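PDB 4EHX: tetraacyldisaccharide 4'-kinase from Aquifex aeolicus, which catalyses transfer of the gamma-phosphate of ATP to the 4'-position of a tetraacyldisaccharide 1-phosphate, yielding lipid IVA in lipid A biosynthesis. Local coordinates for residues V92-A97 and K284-E289; I83-G88 and L103-L108; E217-D222 and N290-N295. All coordinates share one frame; numbering follows the deposited sequence.

Interaction 1 (V92-A97 and K284-E289)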
# COMPACT_ATOMS: atom_id res chain seq x y z
N VAL A 92 10.13 15.05 6.81
CA VAL A 92 9.29 15.19 8.00
C VAL A 92 9.30 13.89 8.80
O VAL A 92 9.71 12.85 8.30
CB VAL A 92 7.83 15.51 7.63
CG1 VAL A 92 7.75 16.83 6.88
CG2 VAL A 92 7.26 14.38 6.78
N SER A 93 8.84 13.95 10.05
CA SER A 93 8.72 12.74 10.86
C SER A 93 7.44 12.00 10.51
O SER A 93 6.56 12.55 9.85
CB SER A 93 8.71 13.11 12.34
OG SER A 93 7.55 13.87 12.66
N TRP A 94 7.32 10.74 10.94
CA TRP A 94 6.09 10.00 10.71
C TRP A 94 4.94 10.67 11.45
O TRP A 94 3.81 10.69 10.97
CB TRP A 94 6.23 8.53 11.13
CG TRP A 94 6.56 8.32 12.57
CD1 TRP A 94 5.68 8.20 13.61
CD2 TRP A 94 7.87 8.17 13.14
NE1 TRP A 94 6.36 8.00 14.79
CE2 TRP A 94 7.71 7.98 14.53
CE3 TRP A 94 9.17 8.20 12.62
CZ2 TRP A 94 8.78 7.81 15.39
CZ3 TRP A 94 10.24 8.03 13.48
CH2 TRP A 94 10.04 7.84 14.85
N GLU A 95 5.24 11.22 12.63
CA GLU A 95 4.24 11.97 13.38
C GLU A 95 3.56 13.03 12.51
O GLU A 95 2.33 13.17 12.55
CB GLU A 95 4.87 12.62 14.63
CG GLU A 95 5.35 11.63 15.71
CD GLU A 95 6.85 11.37 15.67
OE1 GLU A 95 7.45 11.44 14.57
OE2 GLU A 95 7.43 11.09 16.74
N GLU A 96 4.34 13.75 11.72
CA GLU A 96 3.80 14.82 10.88
C GLU A 96 3.28 14.32 9.52
O GLU A 96 2.34 14.89 8.96
CB GLU A 96 4.85 15.93 10.67
CG GLU A 96 4.36 17.10 9.84
CD GLU A 96 5.30 18.29 9.89
OE1 GLU A 96 6.33 18.21 10.59
OE2 GLU A 96 4.99 19.31 9.24
N ALA A 97 3.89 13.27 9.00
CA ALA A 97 3.49 12.75 7.70
C ALA A 97 2.27 11.85 7.80
O ALA A 97 1.51 11.72 6.84
CB ALA A 97 4.65 11.98 7.05
N LYS A 284 9.34 3.20 13.74
CA LYS A 284 9.42 3.89 15.02
C LYS A 284 10.65 3.45 15.81
O LYS A 284 10.87 3.92 16.93
CB LYS A 284 8.15 3.65 15.84
CG LYS A 284 6.89 4.21 15.19
CD LYS A 284 5.74 3.23 15.30
CE LYS A 284 4.52 3.71 14.53
NZ LYS A 284 4.03 5.01 15.07
N LEU A 285 11.44 2.56 15.22
CA LEU A 285 12.58 1.97 15.91
C LEU A 285 13.87 2.12 15.11
O LEU A 285 14.78 1.29 15.22
CB LEU A 285 12.32 0.50 16.20
CG LEU A 285 11.16 0.23 17.16
CD1 LEU A 285 10.78 -1.24 17.13
CD2 LEU A 285 11.56 0.67 18.57
N GLN A 286 13.96 3.16 14.30
CA GLN A 286 15.16 3.34 13.49
C GLN A 286 16.36 3.62 14.38
O GLN A 286 16.25 4.32 15.38
CB GLN A 286 14.95 4.45 12.46
CG GLN A 286 13.76 4.18 11.54
CD GLN A 286 13.49 5.31 10.59
OE1 GLN A 286 14.40 5.84 9.95
NE2 GLN A 286 12.22 5.71 10.49
N GLY A 287 17.51 3.07 14.02
CA GLY A 287 18.68 3.25 14.86
C GLY A 287 18.95 2.04 15.72
O GLY A 287 20.10 1.70 15.96
N TYR A 288 17.89 1.38 16.19
CA TYR A 288 18.07 0.07 16.81
C TYR A 288 18.52 -0.87 15.72
O TYR A 288 17.74 -1.27 14.86
CB TYR A 288 16.78 -0.42 17.49
CG TYR A 288 16.57 0.18 18.86
CD1 TYR A 288 17.48 -0.06 19.90
CD2 TYR A 288 15.47 0.97 19.13
CE1 TYR A 288 17.28 0.50 21.16
CE2 TYR A 288 15.26 1.53 20.37
CZ TYR A 288 16.17 1.28 21.38
OH TYR A 288 15.94 1.85 22.62
N GLU A 289 19.79 -1.23 15.74
CA GLU A 289 20.38 -1.96 14.64
C GLU A 289 20.21 -3.46 14.78
O GLU A 289 20.68 -4.22 13.94
CB GLU A 289 21.84 -1.54 14.47
CG GLU A 289 21.96 -0.14 13.87
CD GLU A 289 23.19 0.62 14.33
OE1 GLU A 289 23.18 1.87 14.22
OE2 GLU A 289 24.16 -0.02 14.79

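Interaction 2 (I83-G88 and L103-L108)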
# COMPACT_ATOMS: atom_id res chain seq x y z
N ILE A 83 5.07 17.83 1.40
CA ILE A 83 6.10 17.00 0.81
C ILE A 83 6.72 16.17 1.92
O ILE A 83 7.32 16.70 2.85
CB ILE A 83 7.19 17.84 0.10
CG1 ILE A 83 6.61 18.52 -1.15
CG2 ILE A 83 8.39 16.94 -0.26
CD1 ILE A 83 7.56 19.54 -1.80
N VAL A 84 6.52 14.86 1.85
CA VAL A 84 7.02 13.94 2.86
C VAL A 84 8.46 13.53 2.54
O VAL A 84 9.31 13.43 3.43
CB VAL A 84 6.13 12.69 2.88
CG1 VAL A 84 6.72 11.62 3.82
CG2 VAL A 84 4.71 13.07 3.28
N SER A 85 8.73 13.30 1.26
CA SER A 85 10.07 12.88 0.88
C SER A 85 10.43 13.47 -0.47
O SER A 85 9.59 13.52 -1.36
CB SER A 85 10.12 11.36 0.79
OG SER A 85 11.37 10.93 0.29
N GLU A 86 11.68 13.87 -0.62
CA GLU A 86 12.17 14.35 -1.89
C GLU A 86 13.15 13.33 -2.47
O GLU A 86 14.30 13.24 -2.04
CB GLU A 86 12.85 15.72 -1.73
CG GLU A 86 13.54 16.22 -2.99
CD GLU A 86 14.23 17.56 -2.78
OE1 GLU A 86 14.89 17.72 -1.72
OE2 GLU A 86 14.12 18.43 -3.66
N TYR A 87 12.66 12.54 -3.41
CA TYR A 87 13.45 11.48 -4.03
C TYR A 87 14.23 10.63 -3.03
O TYR A 87 15.43 10.43 -3.17
CB TYR A 87 14.36 12.08 -5.13
CG TYR A 87 13.49 12.70 -6.19
CD1 TYR A 87 12.70 11.90 -7.01
CD2 TYR A 87 13.37 14.09 -6.31
CE1 TYR A 87 11.85 12.45 -7.96
CE2 TYR A 87 12.52 14.65 -7.26
CZ TYR A 87 11.77 13.82 -8.08
OH TYR A 87 10.94 14.36 -9.03
N GLY A 88 13.53 10.15 -2.01
CA GLY A 88 14.12 9.23 -1.06
C GLY A 88 14.46 9.89 0.25
O GLY A 88 14.53 9.22 1.27
N LEU A 103 5.86 5.51 5.93
CA LEU A 103 6.29 4.16 5.60
C LEU A 103 6.56 4.01 4.10
O LEU A 103 7.58 3.46 3.69
CB LEU A 103 5.25 3.14 6.06
CG LEU A 103 5.50 1.68 5.66
CD1 LEU A 103 6.89 1.19 6.10
CD2 LEU A 103 4.40 0.78 6.21
N MET A 104 5.63 4.50 3.28
CA MET A 104 5.83 4.45 1.82
C MET A 104 7.16 5.11 1.44
O MET A 104 7.92 4.58 0.64
CB MET A 104 4.67 5.16 1.11
CG MET A 104 4.60 4.92 -0.40
SD MET A 104 3.81 3.35 -0.82
CE MET A 104 2.49 3.30 0.39
N ALA A 105 7.42 6.28 2.01
CA ALA A 105 8.68 6.98 1.71
C ALA A 105 9.92 6.17 2.13
O ALA A 105 10.93 6.15 1.43
CB ALA A 105 8.68 8.37 2.36
N LYS A 106 9.85 5.51 3.29
CA LYS A 106 10.99 4.72 3.72
C LYS A 106 11.17 3.51 2.81
O LYS A 106 12.29 3.06 2.58
CB LYS A 106 10.85 4.28 5.19
CG LYS A 106 10.87 5.42 6.20
CD LYS A 106 12.13 6.30 6.13
CE LYS A 106 13.39 5.54 6.45
NZ LYS A 106 14.49 6.43 6.99
N LEU A 107 10.07 2.99 2.28
CA LEU A 107 10.16 1.85 1.38
C LEU A 107 10.58 2.20 -0.06
O LEU A 107 10.86 1.30 -0.85
CB LEU A 107 8.84 1.06 1.36
CG LEU A 107 8.41 0.40 2.67
CD1 LEU A 107 6.95 -0.01 2.57
CD2 LEU A 107 9.34 -0.78 2.98
N LEU A 108 10.62 3.50 -0.39
CA LEU A 108 11.00 3.93 -1.74
C LEU A 108 12.13 4.97 -1.77
O LEU A 108 11.87 6.16 -1.98
CB LEU A 108 9.78 4.53 -2.47
CG LEU A 108 8.48 3.73 -2.54
CD1 LEU A 108 7.33 4.64 -2.92
CD2 LEU A 108 8.63 2.59 -3.53
O HOH W 1 10.88 8.39 -0.37
O HOH W 2 13.56 6.75 1.82

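Interaction 3 (E217-D222 and N290-N295)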
# COMPACT_ATOMS: atom_id res chain seq x y z
N GLU A 217 17.20 -0.69 4.82
CA GLU A 217 18.09 -1.26 3.82
C GLU A 217 17.92 -2.77 3.77
O GLU A 217 17.74 -3.43 4.80
CB GLU A 217 19.55 -0.91 4.16
CG GLU A 217 19.83 0.59 4.17
CD GLU A 217 21.13 0.94 4.86
OE1 GLU A 217 21.60 0.16 5.72
OE2 GLU A 217 21.68 2.02 4.56
N GLU A 218 17.98 -3.34 2.56
CA GLU A 218 17.87 -4.79 2.39
C GLU A 218 19.10 -5.52 2.89
O GLU A 218 20.23 -5.17 2.55
CB GLU A 218 17.62 -5.13 0.93
CG GLU A 218 16.26 -4.66 0.45
CD GLU A 218 15.94 -5.16 -0.95
OE1 GLU A 218 16.72 -5.97 -1.49
OE2 GLU A 218 14.90 -4.74 -1.49
N VAL A 219 18.88 -6.55 3.71
CA VAL A 219 19.96 -7.38 4.21
C VAL A 219 19.56 -8.85 4.16
O VAL A 219 18.39 -9.19 4.32
CB VAL A 219 20.39 -7.01 5.65
CG1 VAL A 219 20.94 -5.58 5.70
CG2 VAL A 219 19.24 -7.18 6.62
N PRO A 220 20.54 -9.74 3.92
CA PRO A 220 20.28 -11.18 3.82
C PRO A 220 19.61 -11.73 5.07
O PRO A 220 19.89 -11.29 6.18
CB PRO A 220 21.69 -11.77 3.70
CG PRO A 220 22.48 -10.69 3.06
CD PRO A 220 21.95 -9.41 3.65
N PHE A 221 18.72 -12.70 4.88
CA PHE A 221 18.11 -13.36 6.02
C PHE A 221 19.06 -14.40 6.61
O PHE A 221 18.71 -15.10 7.56
CB PHE A 221 16.81 -14.04 5.61
CG PHE A 221 17.00 -15.21 4.71
CD1 PHE A 221 16.95 -16.50 5.20
CD2 PHE A 221 17.24 -15.02 3.36
CE1 PHE A 221 17.12 -17.58 4.36
CE2 PHE A 221 17.42 -16.10 2.52
CZ PHE A 221 17.36 -17.38 3.02
N ASP A 222 20.26 -14.49 6.05
CA ASP A 222 21.28 -15.42 6.54
C ASP A 222 21.57 -15.16 8.01
O ASP A 222 21.82 -16.10 8.77
CB ASP A 222 22.57 -15.29 5.73
CG ASP A 222 22.49 -16.01 4.39
OD1 ASP A 222 21.81 -17.05 4.31
OD2 ASP A 222 23.11 -15.52 3.42
N ASN A 290 19.53 -3.89 15.84
CA ASN A 290 19.26 -5.31 16.01
C ASN A 290 17.79 -5.66 15.76
O ASN A 290 17.34 -6.74 16.13
CB ASN A 290 19.74 -5.82 17.39
CG ASN A 290 19.06 -5.12 18.58
OD1 ASN A 290 18.54 -4.01 18.45
ND2 ASN A 290 19.08 -5.77 19.74
N VAL A 291 17.06 -4.76 15.10
CA VAL A 291 15.62 -4.92 14.84
C VAL A 291 15.36 -4.90 13.34
O VAL A 291 15.79 -3.98 12.66
CB VAL A 291 14.83 -3.78 15.50
CG1 VAL A 291 13.34 -3.93 15.23
CG2 VAL A 291 15.13 -3.73 17.00
N PHE A 292 14.64 -5.92 12.84
CA PHE A 292 14.44 -6.12 11.41
C PHE A 292 12.98 -6.43 11.07
O PHE A 292 12.20 -6.83 11.94
CB PHE A 292 15.30 -7.30 10.92
CG PHE A 292 16.76 -7.15 11.23
CD1 PHE A 292 17.26 -7.52 12.47
CD2 PHE A 292 17.63 -6.62 10.29
CE1 PHE A 292 18.61 -7.37 12.76
CE2 PHE A 292 18.98 -6.47 10.58
CZ PHE A 292 19.47 -6.84 11.82
N ALA A 293 12.63 -6.25 9.80
CA ALA A 293 11.34 -6.68 9.27
C ALA A 293 11.56 -7.67 8.13
O ALA A 293 12.66 -7.76 7.59
CB ALA A 293 10.51 -5.47 8.80
N LEU A 294 10.53 -8.42 7.77
CA LEU A 294 10.64 -9.33 6.65
C LEU A 294 10.44 -8.55 5.35
O LEU A 294 9.66 -7.60 5.29
CB LEU A 294 9.61 -10.44 6.76
CG LEU A 294 9.58 -11.21 8.09
CD1 LEU A 294 8.45 -12.23 8.09
CD2 LEU A 294 10.92 -11.89 8.34
N ASN A 295 11.16 -8.94 4.31
CA ASN A 295 11.03 -8.28 3.02
C ASN A 295 10.58 -9.27 1.97
O ASN A 295 11.22 -10.30 1.74
CB ASN A 295 12.36 -7.63 2.62
CG ASN A 295 12.20 -6.61 1.50
OD1 ASN A 295 11.08 -6.25 1.12
ND2 ASN A 295 13.31 -6.11 0.99

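Interaction 1 (V92-A97 and K284-E289)
Lys284 crosses one face of the Trp94 indole obliquely, touching it with CG and with its CA, and this is the tight part of a small surface contact. Its CG lies 4.2 Å from the centroid of the five-membered ring, 29° off the ring normal, an off-centre CH-pi contact. Farther along the face, Lys284 CA is 4.0 Å from Trp94 CZ2. The lysine chain bends at its second and fourth torsions, curling back so that NZ comes to 3.8 Å from Trp94 NE1, a proximity of two donors; the charge of NZ is met, weakly and at long range, by Asp99. The opposite face carries Glu95 OE1, 3.4 Å above the plane. With chi1 at 60°, CG of Trp94 stands between the backbone N and the carbonyl carbon, and the ring reaches out from the first turn of helix 94-97. Gln286 makes the looser side: its NE2 approaches Trp94 CZ3 obliquely at 4.3 Å and spends its hydrogen bonds on Ile283 O and Tyr102 OH. Beyond it the chain turns away to exposed Tyr288 and Glu289. With an alanine at Trp94, Lys284 CG is likely to lose the ring face it rests on and the ammonium end to swing more freely. The arrangement joins a helix N-capped by Ser93, whose OG takes a weak bond from Glu96 N, to the type II turn from Leu285 to Tyr288.

Interaction 2 (I83-G88 and L103-L108)
A classic beta bulge, formed where Val84 and Ser85 both face Val113 of the neighbouring antiparallel strand, turns two side chains onto Ala105 of helix 99-107. The helix comes close here: Ser85 CB is 3.7 Å from Ala105 CB, and Val84 CG1 meets the same methyl at 4.1 Å. Val84 sends CG1 to the helix because that branch lies anti to the backbone N (chi1 174°). Past the apolar patch the join is made by water. Ser85 OG and Ala105 O share one water, at 2.7 Å from Ser85 OG, and a second water donates to both Gly88 O and Ala105 O, so Ala105 O is approached by both waters, the first of which has more acceptors in reach than protons to give. Ser85 OG also takes a weak bond from Gly88 N. Gly88 CA packs 3.9 Å from Leu108 O, and its positive phi of 103° would jam a CB against the preceding carbonyl. The Leu108 side chain touches Met56 and Ala59 of helix 51-61, which runs on from the predicted ATP-binding loop. Helix 99-107 thus lies over strand 81-86, bulged against strand 112-116 and paired with 89-90 in a hairpin, helix-on-sheet packing within an alpha/beta P-loop kinase domain.

Interaction 3 (E217-D222 and N290-N295)
Two pairs of side chains, each crossing at about a right angle, carry this contact: Val219 with Phe292 and Glu218 with Asn295. Val219 brings one methyl to the phenyl ring obliquely, CG2 standing 4.0 Å from Phe292 CE2 and just as near CD2, so the methyl sits by the CD2-CE2 bond. The valine's chi1 of -63° places CG1 anti to the carbonyl carbon and leaves CG2 to make the touch. Asn213 packs on both residues. The second pair is polar, an exposed Glu218 against a buried Asn295. Glu218 runs out extended beyond CG and passes across the end of Asn295, whose ND2 lies 3.2 Å from Glu218 OE2 and 3.3 Å from its CG. The carboxylate and amide planes are 73° apart, and the nitrogen stands well off the plane of the carboxylate. Glu218 OE2 has a weak, long ion pair with Lys297. Both segments belong to strands that pair antiparallel with strand 201-212: Val219 bonds through its backbone to Leu211, and Ala293 to Leu212. In this family, two long antiparallel strands form the linker between two alpha/beta/alpha domains, a role that strands 201-212 and 291-300 fit. Asn295 points toward 217-222, and CG anti to the backbone N (chi1 -164°) carries the amide to the Glu218 chain. A glycerol molecule, probably from the crystallisation liquor, lies about 3 Å from the Asn295 side chain, and the side chain of Thr52, predicted to bind ATP, lies about 9 Å from that of Asn295.

From the N terminus, interaction 2 closes first, a short loop in which strand 81-86 leads through 14 residues to the end of helix 99-107. Segment 92-97 lies inside that loop but finds its partner at 284-289, so interaction 1 crosses interaction 2. Interaction 3 opens at 217-222, within the long span of interaction 1, and closes at 290-295 just past it, a second crossing; interactions 2 and 3 follow in series. Gln286 OE1 and Lys106 NZ, 3.0 Å apart in a probable hydrogen bond, join interactions 1 and 2, while Leu285 packs on Val291 between interactions 1 and 3. Interactions 1 and 2 tie the helix-and-hairpin region to the turn leading into strand 291-300, and interaction 3 ties strand 218-219 to that strand.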